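Aminotransferase class-III (Ochrobactrum anthropi, PDB 5GHG) probably transfers amino groups between amines and carbonyl compounds as an omega-transaminase, working through the vitamin B6 cofactor that is bound here as pyridoxamine phosphate. Local coordinates at residues A105-M109 with M278-L283; P184-R188 with G372-G376; L347-A351 with P428-N432; L401-A405 with V450-L454. The protein carries 1 engineered substitution. All coordinates share one frame; numbering follows the deposited sequence.

The four contacts show how a class-III aminotransferase chain is tied together by pairs of segments far apart in sequence. Contact 1 belongs to the mixed seven-stranded sheet that includes strand 282-285. Contact 2 sets helix 186-189 against strand 371-377, outermost within this chain in the other mixed sheet; the two centres lie about 27 Å apart. Segments alternate along the chain between contacts 1 and 2, 2 and 3, and 3 and 4, so the parts of the chain interlock, and contacts 1 and 2 tie parts of two different sheets. Helix 347-363 of contact 3 precedes strand 371-377, while contact 4 uses the end of helix 433-455. Contacts 1 and 4 are farthest apart, about 42 Å between centres.

Contact 1: A105-M109 with M278-L283; sequences APVPM and MKPDIL
Met109 and Val107 lay their side chains against the bend of 278-283, and Leu283 closes the same patch from the strand side. The methionine does its touching with the terminal methyl: CE lies 3.7 Å from Pro280 O and 3.8 Å from Asp281 O, and it also approaches Leu283 CB at 4.1 Å. A bend at the second torsion (chi2 -68°) turns SD and CE in over the carbonyls of Pro280 and Asp281. Val107 divides its two branches. CG2 sits 3.6 Å from Pro280 O, so that it too packs on a backbone carbonyl, whereas CG1 leans on the backbone of Lys279, 4.1 Å from its CA. In the PLP-dependent transferase fold, 105-109 leads from helix 93-104 into strand 111-115 of the central sheet, while the second segment enters the same sheet as the start of strand 282-285, with strand 297-301 lying between the two strands. Leu283 reaches from the beginning of its strand, its CG anti to the backbone N (chi1 -167°), and meets Pro106 tip to tip, with Leu283 CD1 3.7 Å from Pro106 CG. Asp281 turns away from the contact, its carboxylate held by Arg304, Asn302 and the backbone N of Leu255.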
# COMPACT_ATOMS: atom_id res chain seq x y z
N ALA B 105 -16.84 -14.39 10.00
CA ALA B 105 -15.61 -15.16 9.97
C ALA B 105 -15.92 -16.66 10.02
O ALA B 105 -16.84 -17.09 10.73
CB ALA B 105 -14.69 -14.78 11.13
N PRO B 106 -15.15 -17.48 9.31
CA PRO B 106 -15.40 -18.93 9.32
C PRO B 106 -15.04 -19.60 10.65
O PRO B 106 -15.45 -20.73 10.87
CB PRO B 106 -14.50 -19.44 8.19
CG PRO B 106 -13.34 -18.47 8.23
CD PRO B 106 -13.98 -17.13 8.48
N VAL B 107 -14.24 -18.95 11.48
CA VAL B 107 -13.95 -19.39 12.85
C VAL B 107 -14.13 -18.18 13.76
O VAL B 107 -14.15 -17.04 13.30
CB VAL B 107 -12.53 -19.98 12.99
CG1 VAL B 107 -12.40 -21.27 12.21
CG2 VAL B 107 -11.48 -18.97 12.53
N PRO B 108 -14.27 -18.41 15.07
CA PRO B 108 -14.39 -17.29 15.99
C PRO B 108 -13.21 -16.31 15.85
O PRO B 108 -12.05 -16.72 15.86
CB PRO B 108 -14.39 -17.96 17.38
CG PRO B 108 -14.97 -19.32 17.11
CD PRO B 108 -14.41 -19.71 15.76
N MET B 109 -13.54 -15.03 15.72
CA MET B 109 -12.55 -13.96 15.64
C MET B 109 -12.93 -12.86 16.62
O MET B 109 -14.08 -12.75 17.04
CB MET B 109 -12.45 -13.38 14.22
CG MET B 109 -11.76 -14.30 13.22
SD MET B 109 -9.98 -14.50 13.58
CE MET B 109 -9.52 -15.70 12.35
N MET B 278 -9.71 -25.35 7.27
CA MET B 278 -8.63 -24.66 7.95
C MET B 278 -9.18 -23.88 9.13
O MET B 278 -10.28 -23.32 9.05
CB MET B 278 -7.89 -23.72 7.00
CG MET B 278 -7.17 -24.44 5.89
SD MET B 278 -6.78 -23.36 4.50
CE MET B 278 -5.60 -22.23 5.23
N LYS B 279 -8.41 -23.83 10.21
CA LYS B 279 -8.81 -23.16 11.45
C LYS B 279 -7.76 -22.11 11.77
O LYS B 279 -6.96 -22.27 12.69
CB LYS B 279 -8.97 -24.17 12.59
CG LYS B 279 -10.09 -25.16 12.32
CD LYS B 279 -10.40 -26.05 13.53
CE LYS B 279 -11.62 -26.93 13.25
NZ LYS B 279 -11.70 -28.08 14.19
N PRO B 280 -7.73 -21.01 11.00
CA PRO B 280 -6.68 -20.01 11.18
C PRO B 280 -6.84 -19.22 12.47
O PRO B 280 -7.95 -19.03 12.98
CB PRO B 280 -6.85 -19.10 9.97
CG PRO B 280 -8.30 -19.24 9.58
CD PRO B 280 -8.63 -20.69 9.88
N ASP B 281 -5.71 -18.74 12.98
CA ASP B 281 -5.70 -17.76 14.06
C ASP B 281 -5.82 -16.33 13.54
O ASP B 281 -6.29 -15.45 14.27
CB ASP B 281 -4.40 -17.88 14.87
CG ASP B 281 -4.24 -19.25 15.49
OD1 ASP B 281 -4.92 -19.50 16.50
OD2 ASP B 281 -3.43 -20.07 14.97
N ILE B 282 -5.38 -16.11 12.30
CA ILE B 282 -5.37 -14.81 11.64
C ILE B 282 -5.87 -15.03 10.22
O ILE B 282 -5.45 -15.99 9.55
CB ILE B 282 -3.95 -14.20 11.64
CG1 ILE B 282 -3.41 -14.06 13.07
CG2 ILE B 282 -3.91 -12.84 10.88
CD1 ILE B 282 -1.97 -13.53 13.12
N LEU B 283 -6.75 -14.16 9.74
CA LEU B 283 -7.33 -14.29 8.40
C LEU B 283 -7.17 -12.95 7.68
O LEU B 283 -7.59 -11.92 8.20
CB LEU B 283 -8.80 -14.70 8.47
CG LEU B 283 -9.45 -15.16 7.17
CD1 LEU B 283 -10.56 -16.15 7.46
CD2 LEU B 283 -9.99 -13.98 6.36

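Contact 2: P184-R188 with G372-G376; sequences PHFYR and GEVRG
His185 and Glu373 meet through a His-carboxylate hydrogen bond that joins the start of helix 186-189 to the strand 371-377, at a classic beta bulge where Gly372 and Glu373 both face Glu384. The bond is nearly straight: His185 NE2 donates to Glu373 OE1 over 2.9 Å at 169°, in the plane of the imidazole and along the syn lone pair of the oxygen. Ring and carboxylate are close to coplanar. Arg375 NH1 grips the same Glu373 OE1 on the anti side at 2.7 Å, forming a salt bridge, while its guanidinium turns one face to His185 NE2. Two donors therefore fix this oxygen, and the positive charge beside it would be expected to favour the ionised carboxylate. Glu384 is a second acidic partner of Arg375, and Arg149 hydrogen-bonds ND1 on the other side of the imidazole. Tyr187 forms the other dense part. Glu373 CB stands over the centre of its ring, 4.0 Å from the centroid, in a CH-pi contact. The looser side of the carboxylate is hydrated: OE2 takes a hydrogen bond from a water that itself accepts from Tyr187 N. Were Glu373 cut back to an alanine, His185 NE2 is likely to lose its acceptor and Arg375 to be left with one fewer acidic partner. At the end of the tyrosine, Tyr187 OH lies 3.4 Å from Gly372 CA.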
# COMPACT_ATOMS: atom_id res chain seq x y z
N PRO B 184 2.84 -27.28 -2.39
CA PRO B 184 1.99 -28.48 -2.44
C PRO B 184 1.35 -28.72 -3.80
O PRO B 184 0.13 -28.80 -3.93
CB PRO B 184 0.96 -28.21 -1.33
CG PRO B 184 0.85 -26.74 -1.27
CD PRO B 184 2.17 -26.16 -1.69
N HIS B 185 2.18 -28.83 -4.84
CA HIS B 185 1.70 -29.04 -6.21
C HIS B 185 2.06 -30.45 -6.66
O HIS B 185 3.18 -30.70 -7.11
CB HIS B 185 2.29 -28.01 -7.18
CG HIS B 185 1.64 -28.06 -8.54
ND1 HIS B 185 2.17 -27.42 -9.63
CD2 HIS B 185 0.52 -28.68 -8.97
CE1 HIS B 185 1.39 -27.63 -10.68
NE2 HIS B 185 0.39 -28.39 -10.31
N PHE B 186 1.10 -31.37 -6.55
CA PHE B 186 1.38 -32.78 -6.77
C PHE B 186 1.90 -33.04 -8.19
O PHE B 186 2.86 -33.79 -8.39
CB PHE B 186 0.13 -33.60 -6.47
CG PHE B 186 0.29 -35.08 -6.66
CD1 PHE B 186 1.27 -35.77 -5.98
CD2 PHE B 186 -0.58 -35.78 -7.49
CE1 PHE B 186 1.42 -37.15 -6.14
CE2 PHE B 186 -0.44 -37.16 -7.66
CZ PHE B 186 0.56 -37.84 -6.97
N TYR B 187 1.28 -32.40 -9.18
CA TYR B 187 1.68 -32.59 -10.57
C TYR B 187 3.15 -32.24 -10.80
O TYR B 187 3.82 -32.87 -11.62
CB TYR B 187 0.77 -31.75 -11.48
CG TYR B 187 1.11 -31.80 -12.96
CD1 TYR B 187 0.88 -32.94 -13.71
CD2 TYR B 187 1.61 -30.68 -13.61
CE1 TYR B 187 1.17 -32.99 -15.07
CE2 TYR B 187 1.91 -30.71 -14.97
CZ TYR B 187 1.68 -31.86 -15.69
OH TYR B 187 1.97 -31.91 -17.04
N ARG B 188 3.64 -31.21 -10.14
CA ARG B 188 5.02 -30.77 -10.34
C ARG B 188 6.00 -31.27 -9.29
O ARG B 188 7.21 -31.19 -9.50
CB ARG B 188 5.09 -29.23 -10.39
CG ARG B 188 4.60 -28.63 -11.72
CD ARG B 188 5.59 -28.93 -12.83
NE ARG B 188 5.04 -28.67 -14.16
CZ ARG B 188 5.63 -29.07 -15.30
NH1 ARG B 188 6.77 -29.74 -15.25
NH2 ARG B 188 5.07 -28.83 -16.47
N GLY B 372 -1.44 -30.48 -19.87
CA GLY B 372 -0.76 -31.34 -18.92
C GLY B 372 -1.61 -31.61 -17.70
O GLY B 372 -1.64 -32.74 -17.20
N GLU B 373 -2.29 -30.59 -17.19
CA GLU B 373 -3.15 -30.74 -16.01
C GLU B 373 -4.24 -29.69 -16.03
O GLU B 373 -3.99 -28.53 -16.37
CB GLU B 373 -2.34 -30.57 -14.71
CG GLU B 373 -3.20 -30.67 -13.45
CD GLU B 373 -2.40 -30.54 -12.15
OE1 GLU B 373 -1.58 -29.60 -12.04
OE2 GLU B 373 -2.58 -31.37 -11.25
N VAL B 374 -5.44 -30.09 -15.62
CA VAL B 374 -6.49 -29.16 -15.24
C VAL B 374 -6.66 -29.28 -13.74
O VAL B 374 -6.82 -30.38 -13.22
CB VAL B 374 -7.81 -29.47 -15.99
CG1 VAL B 374 -8.91 -28.52 -15.55
CG2 VAL B 374 -7.58 -29.42 -17.50
N ARG B 375 -6.61 -28.15 -13.03
CA ARG B 375 -6.80 -28.12 -11.59
C ARG B 375 -7.69 -26.93 -11.21
O ARG B 375 -7.76 -25.95 -11.94
CB ARG B 375 -5.45 -28.04 -10.87
CG ARG B 375 -4.53 -26.93 -11.37
CD ARG B 375 -3.17 -26.98 -10.68
NE ARG B 375 -2.31 -25.85 -11.11
CZ ARG B 375 -1.40 -25.92 -12.07
NH1 ARG B 375 -1.22 -27.05 -12.75
NH2 ARG B 375 -0.71 -24.85 -12.40
N GLY B 376 -8.36 -27.03 -10.08
CA GLY B 376 -9.24 -25.96 -9.66
C GLY B 376 -10.31 -26.44 -8.69
O GLY B 376 -10.60 -27.63 -8.56
O HOH W 1 -1.55 -31.33 -8.78

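Contact 3: L347-A351 with P428-N432; sequences LVANA and PLIIN
Asn350 spans the contact with a single nitrogen that serves two backbone carbonyls. Its ND2 donates to Leu429 O at 2.7 Å and to Ile431 O at 3.0 Å, and both bonds are fairly straight, with N-H...O angles of 158° and 159°. Leu429 O lies exactly in the amide plane and Ile431 O only slightly off it, as expected when each of the two N-H groups serves one acceptor. A chi1 of -171° carries the amide of Asn350 out from the helix to the loop, opposite the backbone N. Beside this polar pair the apolar groups mesh. Ala351 CB meets Leu429 CD2 at 3.7 Å, and Leu347 CB lies 4.1 Å from Leu429 CB. Leu347 and Ile430 run side by side in the same direction, with Leu347 CD1 4.0 Å from Ile430 CG2.

Further out, the acceptors are set by a type I beta turn from Pro428 to Ile431, closed by the bond from Ile431 N to Pro428 O. This turn links strand 422-425 to helix 433-455, whose start is N-capped by Asn432 through Gln435 N. On the other side Asn350 OD1 accepts from Arg354 NH1, one turn further along helix 347-363, which fixes which end of the amide is oxygen. Ile342 of helix 329-344 packs on both Leu347 and Leu429. The polar half of the contact uses only main-chain oxygens of the loop, so it is likely to depend on the turn's backbone course, while Leu429 and Ile430 supply the apolar half with their side chains.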
# COMPACT_ATOMS: atom_id res chain seq x y z
N LEU B 347 -24.54 -14.48 -4.41
CA LEU B 347 -23.42 -14.70 -5.33
C LEU B 347 -22.48 -15.81 -4.88
O LEU B 347 -21.81 -16.41 -5.72
CB LEU B 347 -22.66 -13.40 -5.55
CG LEU B 347 -23.48 -12.28 -6.19
CD1 LEU B 347 -22.62 -11.04 -6.47
CD2 LEU B 347 -24.20 -12.74 -7.47
N VAL B 348 -22.41 -16.12 -3.59
CA VAL B 348 -21.62 -17.28 -3.18
C VAL B 348 -22.21 -18.55 -3.81
O VAL B 348 -21.48 -19.40 -4.35
CB VAL B 348 -21.55 -17.39 -1.65
CG1 VAL B 348 -20.82 -18.64 -1.24
CG2 VAL B 348 -20.86 -16.16 -1.08
N ALA B 349 -23.53 -18.68 -3.77
CA ALA B 349 -24.18 -19.85 -4.37
C ALA B 349 -24.06 -19.82 -5.88
O ALA B 349 -23.83 -20.86 -6.52
CB ALA B 349 -25.64 -19.93 -3.93
N ASN B 350 -24.21 -18.65 -6.49
CA ASN B 350 -24.03 -18.56 -7.93
C ASN B 350 -22.64 -19.00 -8.34
O ASN B 350 -22.47 -19.77 -9.30
CB ASN B 350 -24.30 -17.15 -8.44
CG ASN B 350 -24.34 -17.10 -9.95
OD1 ASN B 350 -25.21 -17.73 -10.55
ND2 ASN B 350 -23.38 -16.42 -10.56
N ALA B 351 -21.60 -18.51 -7.63
CA ALA B 351 -20.24 -18.89 -7.99
C ALA B 351 -20.01 -20.38 -7.77
O ALA B 351 -19.30 -21.03 -8.55
CB ALA B 351 -19.24 -18.05 -7.20
N PRO B 428 -15.81 -13.31 -12.78
CA PRO B 428 -16.61 -12.66 -11.74
C PRO B 428 -17.71 -13.58 -11.20
O PRO B 428 -18.21 -14.45 -11.91
CB PRO B 428 -17.18 -11.43 -12.45
CG PRO B 428 -16.23 -11.16 -13.58
CD PRO B 428 -15.79 -12.53 -14.03
N LEU B 429 -18.04 -13.37 -9.93
CA LEU B 429 -19.05 -14.16 -9.24
C LEU B 429 -20.42 -14.07 -9.91
O LEU B 429 -21.26 -14.95 -9.69
CB LEU B 429 -19.19 -13.68 -7.79
CG LEU B 429 -17.91 -13.55 -6.95
CD1 LEU B 429 -18.24 -12.96 -5.56
CD2 LEU B 429 -17.27 -14.91 -6.81
N ILE B 430 -20.64 -13.04 -10.73
CA ILE B 430 -21.91 -12.83 -11.42
C ILE B 430 -22.02 -13.58 -12.74
O ILE B 430 -23.05 -13.48 -13.42
CB ILE B 430 -22.15 -11.33 -11.71
CG1 ILE B 430 -21.03 -10.75 -12.57
CG2 ILE B 430 -22.38 -10.52 -10.40
CD1 ILE B 430 -21.42 -9.45 -13.28
N ILE B 431 -20.98 -14.31 -13.16
CA ILE B 431 -21.03 -14.99 -14.45
C ILE B 431 -22.17 -16.01 -14.47
O ILE B 431 -22.57 -16.54 -13.43
CB ILE B 431 -19.68 -15.63 -14.77
CG1 ILE B 431 -19.60 -16.02 -16.26
CG2 ILE B 431 -19.40 -16.81 -13.84
CD1 ILE B 431 -18.20 -16.37 -16.74
N ASN B 432 -22.72 -16.28 -15.65
CA ASN B 432 -23.75 -17.31 -15.79
C ASN B 432 -23.21 -18.48 -16.63
O ASN B 432 -22.11 -18.42 -17.18
CB ASN B 432 -25.04 -16.73 -16.39
CG ASN B 432 -24.89 -16.23 -17.81
OD1 ASN B 432 -24.22 -16.84 -18.62
ND2 ASN B 432 -25.52 -15.09 -18.12

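Contact 4: L401-A405 with V450-L454; sequences LGAKA and VQASL
Val450, in the last turns of helix 433-455, is shared by three residues of 401-405. Its CG1 lies 4.0 Å from Leu401 CD1 and 4.2 Å from Lys404 CE, while Val450 CG2 rests on Ala405, 3.9 Å from the CA and 4.1 Å from the CB. The first torsion (chi1 173°) parts the two methyls over the first helix, one toward Leu401 and Lys404, the other toward Ala405. Trimming this valine to an alanine is likely to open a gap facing Leu401 and Ala405, with the aliphatic part of Lys404 freer to turn. The segments belong to helices 400-411 and 433-455, the latter ending close to the C-terminus of the chain; the axes of 401-405 and 450-454 approach to 11.5 Å, with 118° between their directions, a steep crossing in which side chains bridge a wide separation. Leu401 and Ala405 also touch Leu385, which sets helix 400-411 against the sheet that holds strands 380-385 and 371-377. One turn on, Ser453 OG takes a weak hydrogen bond from Lys404 NZ at 3.3 Å; the lysine chain runs extended and bends only at its last torsion to bring the ammonium there. Leu454 comes next, its CD1 4.2 Å from Leu401 CD1, the two side chains crossing near a right angle, and its CD2 slides past Lys404 CE at 4.1 Å.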
# COMPACT_ATOMS: atom_id res chain seq x y z
N LEU B 401 4.90 -21.29 -24.08
CA LEU B 401 3.66 -21.89 -24.51
C LEU B 401 2.46 -21.16 -23.88
O LEU B 401 1.48 -20.85 -24.57
CB LEU B 401 3.64 -23.38 -24.19
CG LEU B 401 2.49 -24.27 -24.60
CD1 LEU B 401 2.27 -24.21 -26.11
CD2 LEU B 401 2.77 -25.71 -24.16
N GLY B 402 2.55 -20.85 -22.59
CA GLY B 402 1.50 -20.07 -21.95
C GLY B 402 1.30 -18.70 -22.57
O GLY B 402 0.17 -18.27 -22.79
N ALA B 403 2.39 -18.00 -22.86
CA ALA B 403 2.29 -16.69 -23.50
C ALA B 403 1.66 -16.80 -24.89
O ALA B 403 0.81 -15.98 -25.26
CB ALA B 403 3.66 -16.02 -23.59
N LYS B 404 2.06 -17.81 -25.66
CA LYS B 404 1.49 -18.02 -26.98
C LYS B 404 -0.01 -18.24 -26.92
O LYS B 404 -0.78 -17.59 -27.65
CB LYS B 404 2.18 -19.21 -27.65
CG LYS B 404 1.83 -19.45 -29.11
CD LYS B 404 2.74 -20.57 -29.68
CE LYS B 404 2.38 -20.94 -31.12
NZ LYS B 404 2.77 -19.87 -32.05
N ALA B 405 -0.46 -19.13 -26.03
CA ALA B 405 -1.88 -19.46 -25.97
C ALA B 405 -2.71 -18.30 -25.40
O ALA B 405 -3.82 -18.04 -25.87
CB ALA B 405 -2.09 -20.74 -25.16
N VAL B 450 -3.33 -23.37 -31.42
CA VAL B 450 -1.93 -23.42 -31.03
C VAL B 450 -1.31 -24.75 -31.46
O VAL B 450 -0.19 -24.80 -31.96
CB VAL B 450 -1.78 -23.19 -29.51
CG1 VAL B 450 -0.34 -23.41 -29.10
CG2 VAL B 450 -2.22 -21.77 -29.14
N GLN B 451 -2.04 -25.85 -31.24
CA GLN B 451 -1.55 -27.16 -31.65
C GLN B 451 -1.29 -27.20 -33.16
O GLN B 451 -0.24 -27.67 -33.61
CB GLN B 451 -2.54 -28.23 -31.24
CG GLN B 451 -2.24 -29.63 -31.78
CD GLN B 451 -0.98 -30.24 -31.17
OE1 GLN B 451 -0.34 -29.64 -30.30
NE2 GLN B 451 -0.64 -31.44 -31.62
N ALA B 452 -2.22 -26.68 -33.95
CA ALA B 452 -2.03 -26.63 -35.40
C ALA B 452 -0.79 -25.81 -35.75
O ALA B 452 -0.00 -26.20 -36.62
CB ALA B 452 -3.26 -26.06 -36.08
N SER B 453 -0.61 -24.67 -35.09
CA SER B 453 0.52 -23.81 -35.38
C SER B 453 1.84 -24.50 -35.04
O SER B 453 2.83 -24.37 -35.77
CB SER B 453 0.38 -22.50 -34.61
OG SER B 453 1.61 -21.84 -34.47
N LEU B 454 1.87 -25.25 -33.94
CA LEU B 454 3.09 -25.96 -33.56
C LEU B 454 3.47 -27.03 -34.58
O LEU B 454 4.64 -27.20 -34.89
CB LEU B 454 2.92 -26.59 -32.17
CG LEU B 454 2.79 -25.58 -31.02
CD1 LEU B 454 2.59 -26.30 -29.70
CD2 LEU B 454 4.01 -24.69 -30.95